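Local coordinates for protein ORF10 (Moritella marina, PDB 6RIW) that probably extends acyl chains by ketosynthase condensation, forming the ketosynthase and chain length factor part of a larger polyunsaturated fatty acid synthase, at residues W739-I748 with H836-I847; A470-F478 with Q559-G568. All coordinates share one frame; numbering follows the deposited sequence.

Contact 1. Residues W739-I748 with H836-I847; sequences WLVGEGAAAI and HTFNASGMASII
Ala746 faces Met843 where strand 744-748 meets helix 841-847, their axes 8.1 Å apart at closest approach and their directions 57° apart. Met843 and Ile748 carry much of the apolar part. The CG of Met843 stands anti to its backbone N (chi1 -165°), which lays CG against Ala746 CB at a tight 3.5 Å; bends further along the chain turn SD to Ile748 CG2, 3.7 Å off. One helical turn on, Ile847 brings CD1 to the same methyl, Ala746 CB, while its CG1 slides past Ile748 CG2 in the opposite sense. An alanine in place of Met843 would probably open a gap between helix and strand and deprive the Ile748 branches of their sulfur neighbour. At the other end, His836 N donates to Leu740 O at 2.8 Å from above the carbonyl plane, and a water accepts from Gly742 N and binds His836 O. Phe838 turns its edge to one face of Trp739 in a T-shaped stack; the indole NE1 is hydrogen-bonded to Gly709 O. One backbone bond, a water and an aromatic pair thus hold the loop before the helix, whereas helix and strand meet through apolar side chains, consistent with a central helix of the thiolase fold.

Contact 2. Residues A470-F478 with Q559-G568; sequences AIIGMDSHF and QVADNAAKDG
Asp475 reaches from strand 470-478 to helix 559-567, which runs roughly antiparallel to it at 148°, and buries the most surface of any residue here. Its CG lies anti to the backbone N (chi1 -170°), which carries the carboxylate out over the helix, with CB 3.6 Å from Val560 O. Asn563 ND2 donates to Asp475 OD2 at 2.9 Å in a nearly straight bond. OD2 lies in the amide plane of Asn563, whereas ND2 meets it from above the carboxylate plane; the two planes stand 66° apart. The other oxygen, OD1, takes the backbone N of Leu484 and a weak bond from Ser476 N, so both oxygens of this buried carboxylate are engaged.

Val560 CG1 touches His477 CB and, on another side, lies 3.9 Å from Asp475 OD2. Beyond it a water joins His477 ND1 to Gln559 OE1, while Gln559 NE2 donates to the backbone O of Asp534.

Asp567, near the end of the helix, grips the strand backbone instead: its OD2 accepts from Met474 N at 3.0 Å, using the anti lone pair. Tyr762 also bonds OD2 and His889 bonds OD1, which fixes the rotation of the group. Close approach depends on Gly473, since a side chain there would run into Ala564 O and Gly568 N; it also brings Gly568 CA to Ile472 O in a CA-H...O contact of 3.3 Å.

The strand is flanked in its sheet by strands 741-752 and 763-772. Met474 and Phe478 pack on helix 841-854, while helix 559-567 is backed by helix 642-653 through Ala561 and Ala565, as expected for helices layered on a thiolase-fold sheet.

How the contacts relate
Two layers of helix packed on a shared sheet illustrate how chemistry can follow depth. Strands 741-752 and 469-478 are antiparallel neighbours, probably bonded through Ala745 O to His477 N and Ala747 N to Asp475 O, so the contacts, with centres about 14 Å apart, share a framework. Helix 841-854 reaches both strands, and Asp475 O also packs against Ile847. Both contacts are buried, but contact 2 includes partly exposed helix residues and joins helix to strand through carboxylates, whereas contact 1 joins them by aliphatic fit. Both lie in the second ketosynthase-like unit, probably the chain length factor, away from the magnesium site.

Contact 1. Residues W739-I748 with H836-I847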
ATOM      1  N   TRP A 739       0.594 -14.140  21.574  1.00 12.73           N
ATOM      2  CA  TRP A 739       1.506 -13.225  20.888  1.00 12.34           C
ATOM      3  C   TRP A 739       1.794 -11.991  21.750  1.00 13.43           C
ATOM      4  O   TRP A 739       0.995 -11.594  22.606  1.00 11.31           O
ATOM      5  CB  TRP A 739       0.963 -12.805  19.509  1.00 11.56           C
ATOM      6  CG  TRP A 739      -0.378 -12.107  19.519  1.00 11.15           C
ATOM      7  CD1 TRP A 739      -1.614 -12.701  19.533  1.00 12.36           C
ATOM      8  CD2 TRP A 739      -0.613 -10.688  19.493  1.00 10.42           C
ATOM      9  NE1 TRP A 739      -2.604 -11.738  19.525  1.00 10.10           N
ATOM     10  CE2 TRP A 739      -2.018 -10.496  19.503  1.00 10.64           C
ATOM     11  CE3 TRP A 739       0.228  -9.565  19.461  1.00  9.33           C
ATOM     12  CZ2 TRP A 739      -2.599  -9.230  19.503  1.00  9.93           C
ATOM     13  CZ3 TRP A 739      -0.343  -8.309  19.439  1.00 10.33           C
ATOM     14  CH2 TRP A 739      -1.757  -8.151  19.452  1.00 10.82           C
ATOM     15  N   LEU A 740       2.973 -11.406  21.540  1.00 10.20           N
ATOM     16  CA  LEU A 740       3.425 -10.265  22.332  1.00  9.98           C
ATOM     17  C   LEU A 740       3.300  -8.957  21.557  1.00 12.26           C
ATOM     18  O   LEU A 740       3.665  -8.879  20.373  1.00 12.34           O
ATOM     19  CB  LEU A 740       4.887 -10.468  22.757  1.00 12.12           C
ATOM     20  CG  LEU A 740       5.150 -11.626  23.713  1.00 16.70           C
ATOM     21  CD1 LEU A 740       6.617 -12.090  23.564  1.00 14.96           C
ATOM     22  CD2 LEU A 740       4.849 -11.135  25.132  1.00 18.30           C
ATOM     23  N   VAL A 741       2.805  -7.919  22.234  1.00 11.65           N
ATOM     24  CA  VAL A 741       2.620  -6.614  21.592  1.00  9.87           C
ATOM     25  C   VAL A 741       3.973  -5.929  21.414  1.00 11.15           C
ATOM     26  O   VAL A 741       4.803  -5.897  22.336  1.00 10.82           O
ATOM     27  CB  VAL A 741       1.669  -5.737  22.431  1.00 11.38           C
ATOM     28  CG1 VAL A 741       1.670  -4.312  21.918  1.00 12.50           C
ATOM     29  CG2 VAL A 741       0.227  -6.308  22.426  1.00 11.02           C
ATOM     30  N   GLY A 742       4.208  -5.383  20.220  1.00 11.44           N
ATOM     31  CA  GLY A 742       5.381  -4.555  19.989  1.00 13.06           C
ATOM     32  C   GLY A 742       5.130  -3.647  18.814  1.00 11.76           C
ATOM     33  O   GLY A 742       4.197  -3.866  18.037  1.00 12.68           O
ATOM     34  N   GLU A 743       5.965  -2.614  18.687  1.00 10.26           N
ATOM     35  CA  GLU A 743       5.837  -1.741  17.523  1.00 11.37           C
ATOM     36  C   GLU A 743       7.153  -1.020  17.267  1.00 11.60           C
ATOM     37  O   GLU A 743       8.050  -1.002  18.120  1.00 11.39           O
ATOM     38  CB  GLU A 743       4.691  -0.725  17.699  1.00 11.83           C
ATOM     39  CG  GLU A 743       4.910   0.278  18.832  1.00 12.48           C
ATOM     40  CD  GLU A 743       3.684   1.179  19.053  1.00 13.95           C
ATOM     41  OE1 GLU A 743       2.778   1.172  18.190  1.00 13.10           O
ATOM     42  OE2 GLU A 743       3.615   1.899  20.087  1.00 11.94           O
ATOM     43  N   GLY A 744       7.259  -0.420  16.083  1.00 11.28           N
ATOM     44  CA  GLY A 744       8.425   0.373  15.764  1.00 12.74           C
ATOM     45  C   GLY A 744       8.707   0.399  14.272  1.00 13.70           C
ATOM     46  O   GLY A 744       7.830   0.171  13.448  1.00 12.93           O
ATOM     47  N   ALA A 745       9.955   0.729  13.956  1.00 11.77           N
ATOM     48  CA  ALA A 745      10.377   0.982  12.586  1.00 10.90           C
ATOM     49  C   ALA A 745      11.865   0.681  12.507  1.00 11.78           C
ATOM     50  O   ALA A 745      12.577   0.794  13.505  1.00 12.30           O
ATOM     51  CB  ALA A 745      10.087   2.436  12.158  1.00 10.75           C
ATOM     52  N   ALA A 746      12.324   0.276  11.326  1.00 10.79           N
ATOM     53  CA  ALA A 746      13.752   0.028  11.168  1.00 12.87           C
ATOM     54  C   ALA A 746      14.078   0.066   9.685  1.00 12.24           C
ATOM     55  O   ALA A 746      13.179   0.004   8.832  1.00 12.53           O
ATOM     56  CB  ALA A 746      14.157  -1.321  11.807  1.00 11.21           C
ATOM     57  N   ALA A 747      15.376   0.180   9.374  1.00 12.57           N
ATOM     58  CA  ALA A 747      15.771   0.293   7.980  1.00  9.64           C
ATOM     59  C   ALA A 747      17.160  -0.287   7.794  1.00 12.61           C
ATOM     60  O   ALA A 747      17.966  -0.327   8.738  1.00 12.40           O
ATOM     61  CB  ALA A 747      15.742   1.759   7.482  1.00 12.20           C
ATOM     62  N   ILE A 748      17.411  -0.786   6.576  1.00 10.62           N
ATOM     63  CA  ILE A 748      18.725  -1.278   6.180  1.00 10.13           C
ATOM     64  C   ILE A 748      19.033  -0.736   4.793  1.00 12.59           C
ATOM     65  O   ILE A 748      18.142  -0.373   4.023  1.00 11.45           O
ATOM     66  CB  ILE A 748      18.823  -2.826   6.173  1.00  9.65           C
ATOM     67  CG1 ILE A 748      17.857  -3.453   5.170  1.00 11.55           C
ATOM     68  CG2 ILE A 748      18.660  -3.390   7.582  1.00 10.80           C
ATOM     69  CD1 ILE A 748      18.035  -5.004   5.049  1.00 14.09           C
ATOM     70  N   HIS A 836       5.875  -8.560  18.713  1.00 11.51           N
ATOM     71  CA  HIS A 836       5.507  -8.879  17.333  1.00 11.08           C
ATOM     72  C   HIS A 836       5.198  -7.572  16.614  1.00 11.15           C
ATOM     73  O   HIS A 836       4.197  -6.924  16.919  1.00 11.12           O
ATOM     74  CB  HIS A 836       4.283  -9.796  17.312  1.00 10.13           C
ATOM     75  CG  HIS A 836       4.063 -10.497  16.008  1.00  9.82           C
ATOM     76  ND1 HIS A 836       4.385  -9.927  14.794  1.00  9.11           N
ATOM     77  CD2 HIS A 836       3.585 -11.735  15.730  1.00 12.27           C
ATOM     78  CE1 HIS A 836       4.109 -10.780  13.820  1.00 12.15           C
ATOM     79  NE2 HIS A 836       3.617 -11.886  14.359  1.00 12.47           N
ATOM     80  N   THR A 837       6.043  -7.173  15.655  1.00 10.04           N
ATOM     81  CA  THR A 837       5.838  -5.904  14.968  1.00 10.24           C
ATOM     82  C   THR A 837       5.206  -6.084  13.584  1.00 11.72           C
ATOM     83  O   THR A 837       5.294  -5.180  12.744  1.00 12.13           O
ATOM     84  CB  THR A 837       7.156  -5.114  14.894  1.00 12.31           C
ATOM     85  OG1 THR A 837       8.143  -5.851  14.144  1.00 12.87           O
ATOM     86  CG2 THR A 837       7.711  -4.875  16.321  1.00 10.11           C
ATOM     87  N   PHE A 838       4.584  -7.244  13.341  1.00 11.48           N
ATOM     88  CA  PHE A 838       3.720  -7.510  12.196  1.00 11.93           C
ATOM     89  C   PHE A 838       4.323  -7.084  10.857  1.00 10.88           C
ATOM     90  O   PHE A 838       5.223  -7.763  10.347  1.00 10.55           O
ATOM     91  CB  PHE A 838       2.337  -6.907  12.506  1.00 10.29           C
ATOM     92  CG  PHE A 838       1.635  -7.729  13.556  1.00 13.32           C
ATOM     93  CD1 PHE A 838       1.128  -8.986  13.203  1.00 10.72           C
ATOM     94  CD2 PHE A 838       1.658  -7.356  14.897  1.00  9.60           C
ATOM     95  CE1 PHE A 838       0.556  -9.813  14.185  1.00 10.58           C
ATOM     96  CE2 PHE A 838       1.097  -8.198  15.896  1.00 11.28           C
ATOM     97  CZ  PHE A 838       0.558  -9.411  15.530  1.00 10.18           C
ATOM     98  N   ASN A 839       3.857  -5.990  10.250  1.00 10.15           N
ATOM     99  CA  ASN A 839       4.399  -5.698   8.912  1.00 13.04           C
ATOM    100  C   ASN A 839       5.880  -5.327   8.928  1.00 12.10           C
ATOM    101  O   ASN A 839       6.536  -5.387   7.878  1.00 13.81           O
ATOM    102  CB  ASN A 839       3.577  -4.593   8.250  1.00 12.11           C
ATOM    103  CG  ASN A 839       2.160  -5.050   7.975  1.00 16.68           C
ATOM    104  OD1 ASN A 839       1.966  -6.066   7.336  1.00 19.19           O
ATOM    105  ND2 ASN A 839       1.166  -4.315   8.479  1.00 18.24           N
ATOM    106  N   ALA A 840       6.427  -4.943  10.072  1.00 11.96           N
ATOM    107  CA  ALA A 840       7.859  -4.704  10.177  1.00 10.42           C
ATOM    108  C   ALA A 840       8.628  -5.894  10.759  1.00 11.53           C
ATOM    109  O   ALA A 840       9.840  -5.780  10.993  1.00 14.52           O
ATOM    110  CB  ALA A 840       8.099  -3.445  11.035  1.00 11.44           C
ATOM    111  N   SER A 841       7.963  -7.026  11.032  1.00 11.64           N
ATOM    112  CA  SER A 841       8.614  -8.087  11.811  1.00 11.51           C
ATOM    113  C   SER A 841       9.823  -8.680  11.096  1.00 11.83           C
ATOM    114  O   SER A 841      10.776  -9.116  11.751  1.00 11.56           O
ATOM    115  CB  SER A 841       7.627  -9.215  12.146  1.00 13.10           C
ATOM    116  OG  SER A 841       6.989  -9.695  10.975  1.00 15.25           O
ATOM    117  N   GLY A 842       9.800  -8.745   9.766  1.00 11.85           N
ATOM    118  CA  GLY A 842      10.979  -9.239   9.057  1.00 12.35           C
ATOM    119  C   GLY A 842      12.211  -8.380   9.271  1.00 12.83           C
ATOM    120  O   GLY A 842      13.339  -8.896   9.292  1.00 11.89           O
ATOM    121  N   MET A 843      12.023  -7.068   9.437  1.00  8.70           N
ATOM    122  CA  MET A 843      13.167  -6.183   9.663  1.00 12.48           C
ATOM    123  C   MET A 843      13.780  -6.402  11.047  1.00 12.96           C
ATOM    124  O   MET A 843      15.011  -6.429  11.185  1.00 11.64           O
ATOM    125  CB  MET A 843      12.753  -4.722   9.479  1.00 11.51           C
ATOM    126  CG  MET A 843      13.919  -3.743   9.345  1.00 14.82           C
ATOM    127  SD  MET A 843      15.002  -4.125   7.955  1.00 18.87           S
ATOM    128  CE  MET A 843      13.932  -3.639   6.580  1.00 14.90           C
ATOM    129  N   ALA A 844      12.951  -6.565  12.084  1.00 10.30           N
ATOM    130  CA  ALA A 844      13.486  -6.883  13.405  1.00 11.64           C
ATOM    131  C   ALA A 844      14.354  -8.139  13.373  1.00 11.52           C
ATOM    132  O   ALA A 844      15.437  -8.167  13.974  1.00 12.59           O
ATOM    133  CB  ALA A 844      12.349  -7.065  14.423  1.00 11.16           C
ATOM    134  N   SER A 845      13.888  -9.194  12.698  1.00 10.46           N
ATOM    135  CA  SER A 845      14.660 -10.440  12.639  1.00 12.18           C
ATOM    136  C   SER A 845      15.965 -10.263  11.873  1.00 13.74           C
ATOM    137  O   SER A 845      17.005 -10.810  12.269  1.00 12.45           O
ATOM    138  CB  SER A 845      13.845 -11.541  11.970  1.00 14.09           C
ATOM    139  OG  SER A 845      12.647 -11.782  12.672  1.00 18.33           O
ATOM    140  N   ILE A 846      15.910  -9.571  10.734  1.00 13.12           N
ATOM    141  CA  ILE A 846      17.123  -9.370   9.935  1.00 12.06           C
ATOM    142  C   ILE A 846      18.141  -8.560  10.719  1.00 12.02           C
ATOM    143  O   ILE A 846      19.339  -8.889  10.747  1.00 13.52           O
ATOM    144  CB  ILE A 846      16.772  -8.698   8.595  1.00 10.49           C
ATOM    145  CG1 ILE A 846      16.133  -9.725   7.651  1.00 12.76           C
ATOM    146  CG2 ILE A 846      18.043  -8.074   7.952  1.00 15.52           C
ATOM    147  CD1 ILE A 846      15.582  -9.119   6.326  1.00 11.44           C
ATOM    148  N   ILE A 847      17.692  -7.504  11.397  1.00 11.50           N
ATOM    149  CA  ILE A 847      18.648  -6.636  12.083  1.00 10.31           C
ATOM    150  C   ILE A 847      19.256  -7.331  13.304  1.00 14.20           C
ATOM    151  O   ILE A 847      20.473  -7.233  13.536  1.00 12.54           O
ATOM    152  CB  ILE A 847      17.987  -5.299  12.451  1.00 11.42           C
ATOM    153  CG1 ILE A 847      17.755  -4.512  11.149  1.00 12.85           C
ATOM    154  CG2 ILE A 847      18.877  -4.495  13.457  1.00 15.08           C
ATOM    155  CD1 ILE A 847      17.172  -3.124  11.368  1.00 12.36           C
TER
HETATM  156  O   HOH W   1       1.927  -5.851  18.263  1.00 12.17           O

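Contact 2. Residues A470-F478 with Q559-G568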
ATOM      1  N   ALA A 470      24.817  -7.328   0.431  1.00 12.42           N
ATOM      2  CA  ALA A 470      25.544  -6.912   1.619  1.00 13.97           C
ATOM      3  C   ALA A 470      24.743  -5.861   2.371  1.00 13.01           C
ATOM      4  O   ALA A 470      24.320  -4.873   1.779  1.00 13.60           O
ATOM      5  CB  ALA A 470      26.918  -6.350   1.236  1.00 16.43           C
ATOM      6  N   ILE A 471      24.551  -6.056   3.674  1.00 11.33           N
ATOM      7  CA  ILE A 471      23.926  -5.039   4.522  1.00 11.32           C
ATOM      8  C   ILE A 471      25.021  -4.096   5.007  1.00 13.69           C
ATOM      9  O   ILE A 471      25.931  -4.528   5.722  1.00 15.01           O
ATOM     10  CB  ILE A 471      23.195  -5.676   5.720  1.00 12.05           C
ATOM     11  CG1 ILE A 471      22.148  -6.685   5.261  1.00 11.70           C
ATOM     12  CG2 ILE A 471      22.595  -4.579   6.616  1.00 11.92           C
ATOM     13  CD1 ILE A 471      21.553  -7.605   6.387  1.00 12.82           C
ATOM     14  N   ILE A 472      24.949  -2.823   4.610  1.00 12.34           N
ATOM     15  CA  ILE A 472      26.004  -1.853   4.898  1.00 14.33           C
ATOM     16  C   ILE A 472      25.526  -0.684   5.743  1.00 14.72           C
ATOM     17  O   ILE A 472      26.345   0.164   6.130  1.00 12.63           O
ATOM     18  CB  ILE A 472      26.651  -1.330   3.597  1.00 13.38           C
ATOM     19  CG1 ILE A 472      25.606  -0.594   2.737  1.00 14.24           C
ATOM     20  CG2 ILE A 472      27.196  -2.484   2.799  1.00 13.95           C
ATOM     21  CD1 ILE A 472      26.197   0.064   1.501  1.00 16.99           C
ATOM     22  N   GLY A 473      24.247  -0.604   6.076  1.00 13.49           N
ATOM     23  CA  GLY A 473      23.793   0.488   6.898  1.00 13.17           C
ATOM     24  C   GLY A 473      22.517   0.024   7.567  1.00 13.98           C
ATOM     25  O   GLY A 473      21.757  -0.702   6.920  1.00 12.60           O
ATOM     26  N   MET A 474      22.313   0.355   8.846  1.00 14.15           N
ATOM     27  CA  MET A 474      21.127  -0.077   9.590  1.00 12.52           C
ATOM     28  C   MET A 474      20.760   0.972  10.634  1.00 14.53           C
ATOM     29  O   MET A 474      21.631   1.660  11.186  1.00 16.27           O
ATOM     30  CB  MET A 474      21.327  -1.426  10.312  1.00 13.16           C
ATOM     31  CG  MET A 474      21.834  -2.590   9.457  1.00 12.17           C
ATOM     32  SD  MET A 474      21.614  -4.222  10.195  1.00 15.45           S
ATOM     33  CE  MET A 474      22.656  -4.131  11.638  1.00 16.03           C
ATOM     34  N   ASP A 475      19.458   1.058  10.934  1.00 11.34           N
ATOM     35  CA  ASP A 475      18.993   1.745  12.139  1.00 14.12           C
ATOM     36  C   ASP A 475      17.677   1.116  12.584  1.00 14.07           C
ATOM     37  O   ASP A 475      16.966   0.498  11.790  1.00 13.96           O
ATOM     38  CB  ASP A 475      18.831   3.254  11.936  1.00 14.81           C
ATOM     39  CG  ASP A 475      18.591   4.010  13.268  1.00 20.00           C
ATOM     40  OD1 ASP A 475      19.157   3.622  14.324  1.00 16.46           O
ATOM     41  OD2 ASP A 475      17.816   4.990  13.263  1.00 20.81           O
ATOM     42  N   SER A 476      17.358   1.280  13.867  1.00 13.36           N
ATOM     43  CA  SER A 476      16.195   0.615  14.434  1.00 11.28           C
ATOM     44  C   SER A 476      15.599   1.458  15.549  1.00 15.76           C
ATOM     45  O   SER A 476      16.323   2.072  16.337  1.00 16.03           O
ATOM     46  CB  SER A 476      16.578  -0.762  14.975  1.00 15.50           C
ATOM     47  OG  SER A 476      17.535  -0.625  16.018  1.00 16.10           O
ATOM     48  N   HIS A 477      14.279   1.429  15.650  1.00 13.49           N
ATOM     49  CA  HIS A 477      13.558   2.076  16.750  1.00 13.94           C
ATOM     50  C   HIS A 477      12.408   1.142  17.134  1.00 12.96           C
ATOM     51  O   HIS A 477      11.340   1.173  16.513  1.00 14.07           O
ATOM     52  CB  HIS A 477      13.083   3.452  16.316  1.00 15.93           C
ATOM     53  CG  HIS A 477      12.491   4.261  17.424  1.00 16.82           C
ATOM     54  ND1 HIS A 477      12.371   5.631  17.351  1.00 21.24           N
ATOM     55  CD2 HIS A 477      11.981   3.900  18.623  1.00 18.41           C
ATOM     56  CE1 HIS A 477      11.808   6.079  18.459  1.00 21.08           C
ATOM     57  NE2 HIS A 477      11.561   5.052  19.250  1.00 17.31           N
ATOM     58  N   PHE A 478      12.641   0.300  18.142  1.00 13.88           N
ATOM     59  CA  PHE A 478      11.671  -0.697  18.599  1.00 12.52           C
ATOM     60  C   PHE A 478      11.378  -0.425  20.065  1.00 15.32           C
ATOM     61  O   PHE A 478      12.259  -0.596  20.919  1.00 15.79           O
ATOM     62  CB  PHE A 478      12.207  -2.113  18.419  1.00 13.04           C
ATOM     63  CG  PHE A 478      12.291  -2.553  16.997  1.00 14.76           C
ATOM     64  CD1 PHE A 478      11.141  -2.702  16.234  1.00 16.01           C
ATOM     65  CD2 PHE A 478      13.525  -2.831  16.425  1.00 13.39           C
ATOM     66  CE1 PHE A 478      11.210  -3.132  14.923  1.00 15.07           C
ATOM     67  CE2 PHE A 478      13.608  -3.259  15.109  1.00 13.01           C
ATOM     68  CZ  PHE A 478      12.433  -3.403  14.358  1.00 16.04           C
ATOM     69  N   GLN A 559      12.923   8.811   9.890  1.00 16.07           N
ATOM     70  CA  GLN A 559      14.088   8.914  10.764  1.00 16.12           C
ATOM     71  C   GLN A 559      14.997   7.692  10.639  1.00 17.57           C
ATOM     72  O   GLN A 559      16.220   7.839  10.528  1.00 16.66           O
ATOM     73  CB  GLN A 559      13.647   9.101  12.212  1.00 20.21           C
ATOM     74  CG  GLN A 559      14.774   9.357  13.166  1.00 24.74           C
ATOM     75  CD  GLN A 559      14.293  10.043  14.428  1.00 32.35           C
ATOM     76  OE1 GLN A 559      13.629   9.426  15.262  1.00 34.41           O
ATOM     77  NE2 GLN A 559      14.606  11.333  14.561  1.00 33.20           N
ATOM     78  N   VAL A 560      14.433   6.474  10.669  1.00 13.01           N
ATOM     79  CA  VAL A 560      15.311   5.302  10.610  1.00 14.85           C
ATOM     80  C   VAL A 560      15.938   5.170   9.227  1.00 14.46           C
ATOM     81  O   VAL A 560      17.101   4.761   9.104  1.00 14.84           O
ATOM     82  CB  VAL A 560      14.591   4.002  11.035  1.00 15.27           C
ATOM     83  CG1 VAL A 560      14.153   4.067  12.500  1.00 15.45           C
ATOM     84  CG2 VAL A 560      13.390   3.649  10.103  1.00 12.24           C
ATOM     85  N   ALA A 561      15.192   5.508   8.169  1.00 12.07           N
ATOM     86  CA  ALA A 561      15.740   5.408   6.816  1.00 12.72           C
ATOM     87  C   ALA A 561      16.884   6.393   6.621  1.00 15.36           C
ATOM     88  O   ALA A 561      17.928   6.047   6.053  1.00 14.30           O
ATOM     89  CB  ALA A 561      14.657   5.674   5.759  1.00 13.50           C
ATOM     90  N   ASP A 562      16.697   7.624   7.096  1.00 15.86           N
ATOM     91  CA  ASP A 562      17.750   8.639   7.030  1.00 17.37           C
ATOM     92  C   ASP A 562      19.004   8.173   7.759  1.00 16.67           C
ATOM     93  O   ASP A 562      20.120   8.304   7.242  1.00 16.88           O
ATOM     94  CB  ASP A 562      17.232   9.945   7.638  1.00 16.87           C
ATOM     95  CG  ASP A 562      18.166  11.132   7.380  1.00 19.81           C
ATOM     96  OD1 ASP A 562      18.581  11.346   6.225  1.00 21.34           O
ATOM     97  OD2 ASP A 562      18.457  11.859   8.352  1.00 22.55           O
ATOM     98  N   ASN A 563      18.837   7.622   8.963  1.00 14.57           N
ATOM     99  CA  ASN A 563      19.983   7.163   9.744  1.00 17.19           C
ATOM    100  C   ASN A 563      20.676   5.982   9.071  1.00 19.50           C
ATOM    101  O   ASN A 563      21.914   5.927   9.018  1.00 18.82           O
ATOM    102  CB  ASN A 563      19.541   6.793  11.165  1.00 16.76           C
ATOM    103  CG  ASN A 563      19.210   8.009  12.000  1.00 22.84           C
ATOM    104  OD1 ASN A 563      19.650   9.115  11.695  1.00 25.02           O
ATOM    105  ND2 ASN A 563      18.438   7.813  13.058  1.00 22.57           N
ATOM    106  N   ALA A 564      19.899   5.034   8.528  1.00 14.21           N
ATOM    107  CA  ALA A 564      20.506   3.909   7.825  1.00 14.66           C
ATOM    108  C   ALA A 564      21.280   4.383   6.588  1.00 16.28           C
ATOM    109  O   ALA A 564      22.361   3.859   6.284  1.00 14.68           O
ATOM    110  CB  ALA A 564      19.424   2.879   7.447  1.00 12.10           C
ATOM    111  N   ALA A 565      20.748   5.383   5.875  1.00 14.96           N
ATOM    112  CA  ALA A 565      21.420   5.895   4.681  1.00 17.20           C
ATOM    113  C   ALA A 565      22.756   6.530   5.039  1.00 17.82           C
ATOM    114  O   ALA A 565      23.758   6.328   4.340  1.00 17.86           O
ATOM    115  CB  ALA A 565      20.528   6.907   3.963  1.00 16.19           C
ATOM    116  N   LYS A 566      22.792   7.276   6.146  1.00 17.30           N
ATOM    117  CA  LYS A 566      24.052   7.844   6.623  1.00 20.38           C
ATOM    118  C   LYS A 566      25.025   6.754   7.049  1.00 22.84           C
ATOM    119  O   LYS A 566      26.214   6.799   6.707  1.00 19.50           O
ATOM    120  CB  LYS A 566      23.787   8.804   7.783  1.00 19.71           C
ATOM    121  CG  LYS A 566      23.185  10.139   7.352  1.00 21.42           C
ATOM    122  CD  LYS A 566      22.596  10.895   8.544  1.00 26.97           C
ATOM    123  CE  LYS A 566      21.983  12.217   8.109  1.00 31.76           C
ATOM    124  NZ  LYS A 566      21.328  12.868   9.275  1.00 36.74           N
ATOM    125  N   ASP A 567      24.531   5.756   7.787  1.00 17.83           N
ATOM    126  CA  ASP A 567      25.363   4.651   8.242  1.00 19.12           C
ATOM    127  C   ASP A 567      25.934   3.867   7.067  1.00 18.85           C
ATOM    128  O   ASP A 567      27.058   3.353   7.150  1.00 18.90           O
ATOM    129  CB  ASP A 567      24.526   3.749   9.164  1.00 15.78           C
ATOM    130  CG  ASP A 567      25.339   2.654   9.848  1.00 20.12           C
ATOM    131  OD1 ASP A 567      26.437   2.933  10.383  1.00 20.24           O
ATOM    132  OD2 ASP A 567      24.854   1.500   9.891  1.00 16.47           O
ATOM    133  N   GLY A 568      25.190   3.775   5.966  1.00 13.71           N
ATOM    134  CA  GLY A 568      25.673   3.108   4.778  1.00 17.81           C
ATOM    135  C   GLY A 568      26.533   3.945   3.856  1.00 20.39           C
ATOM    136  O   GLY A 568      26.903   3.464   2.783  1.00 22.38           O
TER
HETATM  137  O   HOH W   2      13.962   6.812  15.196  1.00 34.49           O